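Local coordinates for protein xylose isomerase-like TIM barrel (Anabaena variabilis ATCC 29413, PDB 2QW5) that probably acts as a zinc-dependent sugar phosphate isomerase or epimerase, and binds D-xylose and a zinc ion in a TIM barrel, at residues D63-N66 against Y67-R71; R71-L74 against D75-G78. All blocks are in the same frame, centred on the assembly; numbering follows the deposited sequence.

Contact 1: D63-N66 against Y67-R71; sequences DLEN and YTNLR
The Tyr67 ring meets the preceding turn of its helix through CD2, which comes within 3.3 Å of Asp63 O; that carbonyl oxygen stands obliquely to the ring, as does the carbonyl carbon of Asn66. CG anti to the carbonyl carbon (chi1 -74°) lays the ring back along this turn, and the buried side chain also packs on Ile117, Pro24 and Ile52, a fitting place for a large, mostly apolar residue. Asp63 O itself is taken by Tyr67 N in a nearly straight bond of 2.9 Å, while Asp63 OD2 forms a salt bridge with Arg114 of helix 101-120.

Leu64 O is gripped twice by Thr68. Thr68 N and Thr68 OG1 approach from opposite faces of the carbonyl plane, OG1 lying 2.7 Å from Leu64 O and well above that plane. A threonine suits this position, since its hydroxyl can be satisfied by its own helix while the residue rests on Ala120. On the more open flank, the Glu65 and Asn69 side chains run side by side with their carboxylate and amide planes 32° apart, CG of Glu65 lying 4.0 Å from Asn69 ND2. A water bridges the two asparagines, donating to Asn66 OD1 and accepting from Asn69 ND2. Repeating i to i+4 bonds, with Tyr67 and Leu70 buried and Glu65 exposed, mark an amphipathic outer helix of the TIM barrel.

Contact 2: R71-L74 against D75-G78; sequences RHYL and DSEG
Arg71 and Asp75, one helical turn apart, form a salt bridge whose side chains cross at about a right angle. From Arg71 CB the chain runs to CG, 4.1 Å from Asp75 OD2, then bends at chi2 (67°) and again at chi3, which carries the guanidinium toward Asp75. Arg71 NE and Arg71 NH2 both reach Asp75 OD1, NH2 at 3.1 Å, through weak, bent hydrogen bonds, with CZ lying between them; the short aspartate side chain sets OD1 where both can meet it. Leu74 CD1 rests on one face of the guanidinium, offset toward its rim. At the tip NH1 turns away to the backbone oxygens of Val82 and Leu121, so a long arginine with several N-H donors suits a place that joins its own helix to two other parts of the chain. Were Asp75 an alanine, the buried guanidinium would probably lose its carboxylate mate, and NE the acceptor it has here.

Tyr73 and Glu77 lie side by side. Glu77 CG sits over one ring face, 4.1 Å from the centroid, in a CH-pi contact, and a water links Tyr73 OH to Glu77 OE1, weakly at the glutamate. Tyr73 O accepts from Glu77 N and from Ser76 OG, 2.9 Å away, both on the same face of its plane; serine's short hydroxyl can thus turn back to its own helix. Gly78 adopts positive phi (86°), readily allowed without a side chain, and its N binds Asp75 O at 3.1 Å. With Leu79 N bonded to Leu74 O, this makes Gly78 the C-prime residue of a Schellman motif ending the helix.

Contact 1 comes first along the chain and contact 2 begins where it ends, the two sharing Arg71 and having centres about 11 Å apart. Both belong to helix 60-76, the crossover helix between the parallel strands 47-51 and 83-87 of the eight-stranded barrel. Contact 1 runs from the first turns of this helix into its middle, against helices 27-42 and 101-120; contact 2 reaches its C-terminal end, where the chain turns toward strand 83-87. Helix 27-42 lines the same helix at both. Neither lies at the zinc or xylose site, so together they describe one element of the barrel's outer layer, followed from near its start to its end.

Contact 1: D63-N66 against Y67-R71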
ATOM      1  N   ASP A  63      13.022   9.741  29.628  1.00 22.26           N
ATOM      2  CA  ASP A  63      13.613   8.502  29.101  1.00 21.91           C
ATOM      3  C   ASP A  63      14.930   8.173  29.813  1.00 21.79           C
ATOM      4  O   ASP A  63      15.150   7.024  30.208  1.00 18.93           O
ATOM      5  CB  ASP A  63      13.894   8.611  27.587  1.00 23.31           C
ATOM      6  CG  ASP A  63      12.632   8.646  26.730  1.00 28.13           C
ATOM      7  OD1 ASP A  63      11.601   8.100  27.160  1.00 27.00           O
ATOM      8  OD2 ASP A  63      12.710   9.216  25.605  1.00 27.57           O
ATOM      9  N   LEU A  64      15.771   9.188  29.995  1.00 20.30           N
ATOM     10  CA  LEU A  64      17.094   8.995  30.629  1.00 20.44           C
ATOM     11  C   LEU A  64      16.951   8.478  32.051  1.00 22.11           C
ATOM     12  O   LEU A  64      17.627   7.533  32.455  1.00 21.94           O
ATOM     13  CB  LEU A  64      17.897  10.293  30.593  1.00 20.03           C
ATOM     14  CG  LEU A  64      19.348  10.245  31.061  1.00 21.35           C
ATOM     15  CD1 LEU A  64      20.131   9.104  30.388  1.00 22.48           C
ATOM     16  CD2 LEU A  64      20.024  11.592  30.853  1.00 18.01           C
ATOM     17  N   GLU A  65      15.992   9.053  32.755  1.00 23.33           N
ATOM     18  CA  GLU A  65      15.643   8.642  34.106  1.00 26.63           C
ATOM     19  C   GLU A  65      15.110   7.213  34.130  1.00 22.96           C
ATOM     20  O   GLU A  65      15.534   6.419  34.949  1.00 18.88           O
ATOM     21  CB  GLU A  65      14.624   9.640  34.671  1.00 26.68           C
ATOM     22  CG  GLU A  65      14.149   9.371  36.081  1.00 37.80           C
ATOM     23  CD  GLU A  65      13.431  10.594  36.652  1.00 40.84           C
ATOM     24  OE1 GLU A  65      12.475  11.092  35.986  1.00 56.02           O
ATOM     25  OE2 GLU A  65      13.838  11.051  37.752  1.00 60.15           O
ATOM     26  N   ASN A  66      14.224   6.862  33.202  1.00 21.47           N
ATOM     27  CA  ASN A  66      13.694   5.487  33.164  1.00 21.29           C
ATOM     28  C   ASN A  66      14.758   4.440  32.887  1.00 20.01           C
ATOM     29  O   ASN A  66      14.821   3.432  33.573  1.00 19.17           O
ATOM     30  CB  ASN A  66      12.561   5.351  32.139  1.00 21.67           C
ATOM     31  CG  ASN A  66      11.316   6.109  32.537  1.00 25.25           C
ATOM     32  OD1 ASN A  66      11.106   6.456  33.714  1.00 25.52           O
ATOM     33  ND2 ASN A  66      10.475   6.360  31.559  1.00 22.45           N
ATOM     34  N   TYR A  67      15.595   4.669  31.878  1.00 18.67           N
ATOM     35  CA  TYR A  67      16.675   3.696  31.563  1.00 17.11           C
ATOM     36  C   TYR A  67      17.742   3.633  32.688  1.00 17.39           C
ATOM     37  O   TYR A  67      18.330   2.579  32.923  1.00 18.45           O
ATOM     38  CB  TYR A  67      17.289   3.976  30.165  1.00 15.89           C
ATOM     39  CG  TYR A  67      16.351   3.551  29.028  1.00 15.50           C
ATOM     40  CD1 TYR A  67      16.204   2.203  28.701  1.00 19.07           C
ATOM     41  CD2 TYR A  67      15.690   4.486  28.220  1.00 22.57           C
ATOM     42  CE1 TYR A  67      15.381   1.779  27.650  1.00 21.20           C
ATOM     43  CE2 TYR A  67      14.857   4.067  27.144  1.00 21.99           C
ATOM     44  CZ  TYR A  67      14.722   2.720  26.867  1.00 17.22           C
ATOM     45  OH  TYR A  67      13.909   2.291  25.851  1.00 18.73           O
ATOM     46  N   THR A  68      17.984   4.764  33.363  1.00 19.65           N
ATOM     47  CA  THR A  68      18.897   4.797  34.516  1.00 17.99           C
ATOM     48  C   THR A  68      18.292   3.878  35.591  1.00 20.30           C
ATOM     49  O   THR A  68      18.985   3.037  36.158  1.00 24.35           O
ATOM     50  CB  THR A  68      19.093   6.208  35.069  1.00 16.18           C
ATOM     51  OG1 THR A  68      19.737   7.038  34.086  1.00 22.54           O
ATOM     52  CG2 THR A  68      19.948   6.171  36.369  1.00 16.68           C
ATOM     53  N   ASN A  69      16.989   3.994  35.807  1.00 22.61           N
ATOM     54  CA  ASN A  69      16.293   3.137  36.775  1.00 22.66           C
ATOM     55  C   ASN A  69      16.289   1.666  36.372  1.00 23.81           C
ATOM     56  O   ASN A  69      16.319   0.790  37.246  1.00 26.92           O
ATOM     57  CB  ASN A  69      14.860   3.652  37.016  1.00 26.97           C
ATOM     58  CG  ASN A  69      14.821   5.035  37.687  1.00 32.27           C
ATOM     59  OD1 ASN A  69      15.802   5.509  38.235  1.00 29.66           O
ATOM     60  ND2 ASN A  69      13.674   5.679  37.624  1.00 36.19           N
ATOM     61  N   LEU A  70      16.240   1.376  35.063  1.00 22.21           N
ATOM     62  CA  LEU A  70      16.331   0.004  34.573  1.00 20.74           C
ATOM     63  C   LEU A  70      17.722  -0.546  34.899  1.00 21.39           C
ATOM     64  O   LEU A  70      17.837  -1.640  35.439  1.00 21.01           O
ATOM     65  CB  LEU A  70      16.011  -0.113  33.054  1.00 20.27           C
ATOM     66  CG  LEU A  70      16.076  -1.509  32.406  1.00 20.09           C
ATOM     67  CD1 LEU A  70      15.120  -2.513  33.094  1.00 21.85           C
ATOM     68  CD2 LEU A  70      15.813  -1.454  30.915  1.00 20.43           C
ATOM     69  N   ARG A  71      18.781   0.205  34.589  1.00 22.15           N
ATOM     70  CA  ARG A  71      20.167  -0.219  34.947  1.00 21.05           C
ATOM     71  C   ARG A  71      20.281  -0.517  36.450  1.00 23.57           C
ATOM     72  O   ARG A  71      20.846  -1.551  36.848  1.00 23.69           O
ATOM     73  CB  ARG A  71      21.176   0.864  34.561  1.00 22.32           C
ATOM     74  CG  ARG A  71      22.673   0.564  34.781  1.00 22.34           C
ATOM     75  CD  ARG A  71      23.247  -0.522  33.916  1.00 19.94           C
ATOM     76  NE  ARG A  71      23.291  -1.856  34.525  1.00 23.53           N
ATOM     77  CZ  ARG A  71      23.892  -2.919  33.986  1.00 21.90           C
ATOM     78  NH1 ARG A  71      24.504  -2.824  32.802  1.00 26.28           N
ATOM     79  NH2 ARG A  71      23.893  -4.077  34.630  1.00 23.92           N
TER
HETATM   80  O   HOH W   1      11.576   4.542  35.932  1.00 35.02           O

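Contact 2: R71-L74 against D75-G78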
ATOM      1  N   ARG A  71      18.781   0.205  34.589  1.00 22.15           N
ATOM      2  CA  ARG A  71      20.167  -0.219  34.947  1.00 21.05           C
ATOM      3  C   ARG A  71      20.281  -0.517  36.450  1.00 23.57           C
ATOM      4  O   ARG A  71      20.846  -1.551  36.848  1.00 23.69           O
ATOM      5  CB  ARG A  71      21.176   0.864  34.561  1.00 22.32           C
ATOM      6  CG  ARG A  71      22.673   0.564  34.781  1.00 22.34           C
ATOM      7  CD  ARG A  71      23.247  -0.522  33.916  1.00 19.94           C
ATOM      8  NE  ARG A  71      23.291  -1.856  34.525  1.00 23.53           N
ATOM      9  CZ  ARG A  71      23.892  -2.919  33.986  1.00 21.90           C
ATOM     10  NH1 ARG A  71      24.504  -2.824  32.802  1.00 26.28           N
ATOM     11  NH2 ARG A  71      23.893  -4.077  34.630  1.00 23.92           N
ATOM     12  N   HIS A  72      19.732   0.373  37.279  1.00 23.26           N
ATOM     13  CA  HIS A  72      19.783   0.192  38.732  1.00 23.22           C
ATOM     14  C   HIS A  72      19.001  -1.028  39.202  1.00 23.73           C
ATOM     15  O   HIS A  72      19.430  -1.694  40.127  1.00 21.18           O
ATOM     16  CB  HIS A  72      19.351   1.440  39.490  1.00 21.31           C
ATOM     17  CG  HIS A  72      20.281   2.600  39.297  1.00 24.25           C
ATOM     18  ND1 HIS A  72      19.900   3.904  39.526  1.00 32.00           N
ATOM     19  CD2 HIS A  72      21.563   2.655  38.859  1.00 35.09           C
ATOM     20  CE1 HIS A  72      20.914   4.712  39.272  1.00 31.89           C
ATOM     21  NE2 HIS A  72      21.936   3.980  38.863  1.00 35.46           N
ATOM     22  N   TYR A  73      17.892  -1.328  38.536  1.00 24.20           N
ATOM     23  CA  TYR A  73      17.090  -2.508  38.868  1.00 24.89           C
ATOM     24  C   TYR A  73      17.836  -3.807  38.479  1.00 23.91           C
ATOM     25  O   TYR A  73      17.805  -4.804  39.221  1.00 21.27           O
ATOM     26  CB  TYR A  73      15.704  -2.418  38.203  1.00 25.49           C
ATOM     27  CG  TYR A  73      14.841  -3.602  38.517  1.00 26.82           C
ATOM     28  CD1 TYR A  73      14.247  -3.726  39.782  1.00 28.76           C
ATOM     29  CD2 TYR A  73      14.632  -4.616  37.583  1.00 23.17           C
ATOM     30  CE1 TYR A  73      13.469  -4.850  40.113  1.00 27.75           C
ATOM     31  CE2 TYR A  73      13.845  -5.724  37.894  1.00 23.47           C
ATOM     32  CZ  TYR A  73      13.264  -5.827  39.156  1.00 28.60           C
ATOM     33  OH  TYR A  73      12.488  -6.913  39.453  1.00 30.75           O
ATOM     34  N   LEU A  74      18.489  -3.805  37.308  1.00 23.75           N
ATOM     35  CA  LEU A  74      19.305  -4.953  36.911  1.00 23.00           C
ATOM     36  C   LEU A  74      20.422  -5.164  37.946  1.00 23.39           C
ATOM     37  O   LEU A  74      20.658  -6.293  38.367  1.00 23.34           O
ATOM     38  CB  LEU A  74      19.928  -4.787  35.509  1.00 22.45           C
ATOM     39  CG  LEU A  74      19.073  -4.583  34.228  1.00 22.68           C
ATOM     40  CD1 LEU A  74      20.031  -4.559  33.036  1.00 26.52           C
ATOM     41  CD2 LEU A  74      17.957  -5.562  33.998  1.00 25.49           C
ATOM     42  N   ASP A  75      21.049  -4.072  38.393  1.00 22.74           N
ATOM     43  CA  ASP A  75      22.141  -4.150  39.403  1.00 22.60           C
ATOM     44  C   ASP A  75      21.634  -4.708  40.727  1.00 24.90           C
ATOM     45  O   ASP A  75      22.258  -5.613  41.295  1.00 22.15           O
ATOM     46  CB  ASP A  75      22.776  -2.781  39.639  1.00 23.39           C
ATOM     47  CG  ASP A  75      23.511  -2.258  38.439  1.00 25.30           C
ATOM     48  OD1 ASP A  75      23.810  -3.049  37.509  1.00 27.78           O
ATOM     49  OD2 ASP A  75      23.764  -1.033  38.425  1.00 25.06           O
ATOM     50  N   SER A  76      20.477  -4.231  41.164  1.00 27.59           N
ATOM     51  CA  SER A  76      19.869  -4.712  42.419  1.00 27.89           C
ATOM     52  C   SER A  76      19.455  -6.191  42.342  1.00 29.76           C
ATOM     53  O   SER A  76      19.372  -6.862  43.382  1.00 27.38           O
ATOM     54  CB  SER A  76      18.698  -3.823  42.844  1.00 28.63           C
ATOM     55  OG  SER A  76      17.571  -4.019  42.030  1.00 28.73           O
ATOM     56  N   GLU A  77      19.199  -6.700  41.136  1.00 27.55           N
ATOM     57  CA  GLU A  77      18.918  -8.136  40.932  1.00 28.06           C
ATOM     58  C   GLU A  77      20.153  -9.056  40.769  1.00 28.67           C
ATOM     59  O   GLU A  77      19.999 -10.211  40.366  1.00 29.63           O
ATOM     60  CB  GLU A  77      17.940  -8.300  39.729  1.00 30.30           C
ATOM     61  CG  GLU A  77      16.520  -7.809  40.024  1.00 29.85           C
ATOM     62  CD  GLU A  77      15.787  -8.727  41.032  1.00 35.37           C
ATOM     63  OE1 GLU A  77      15.599  -9.918  40.735  1.00 46.36           O
ATOM     64  OE2 GLU A  77      15.420  -8.256  42.124  1.00 37.60           O
ATOM     65  N   GLY A  78      21.362  -8.555  41.067  1.00 27.67           N
ATOM     66  CA  GLY A  78      22.616  -9.317  40.941  1.00 23.93           C
ATOM     67  C   GLY A  78      23.273  -9.297  39.575  1.00 25.00           C
ATOM     68  O   GLY A  78      24.244 -10.057  39.343  1.00 23.95           O
TER
HETATM   69  O   HOH W   2      13.259  -9.416  38.954  1.00 28.44           O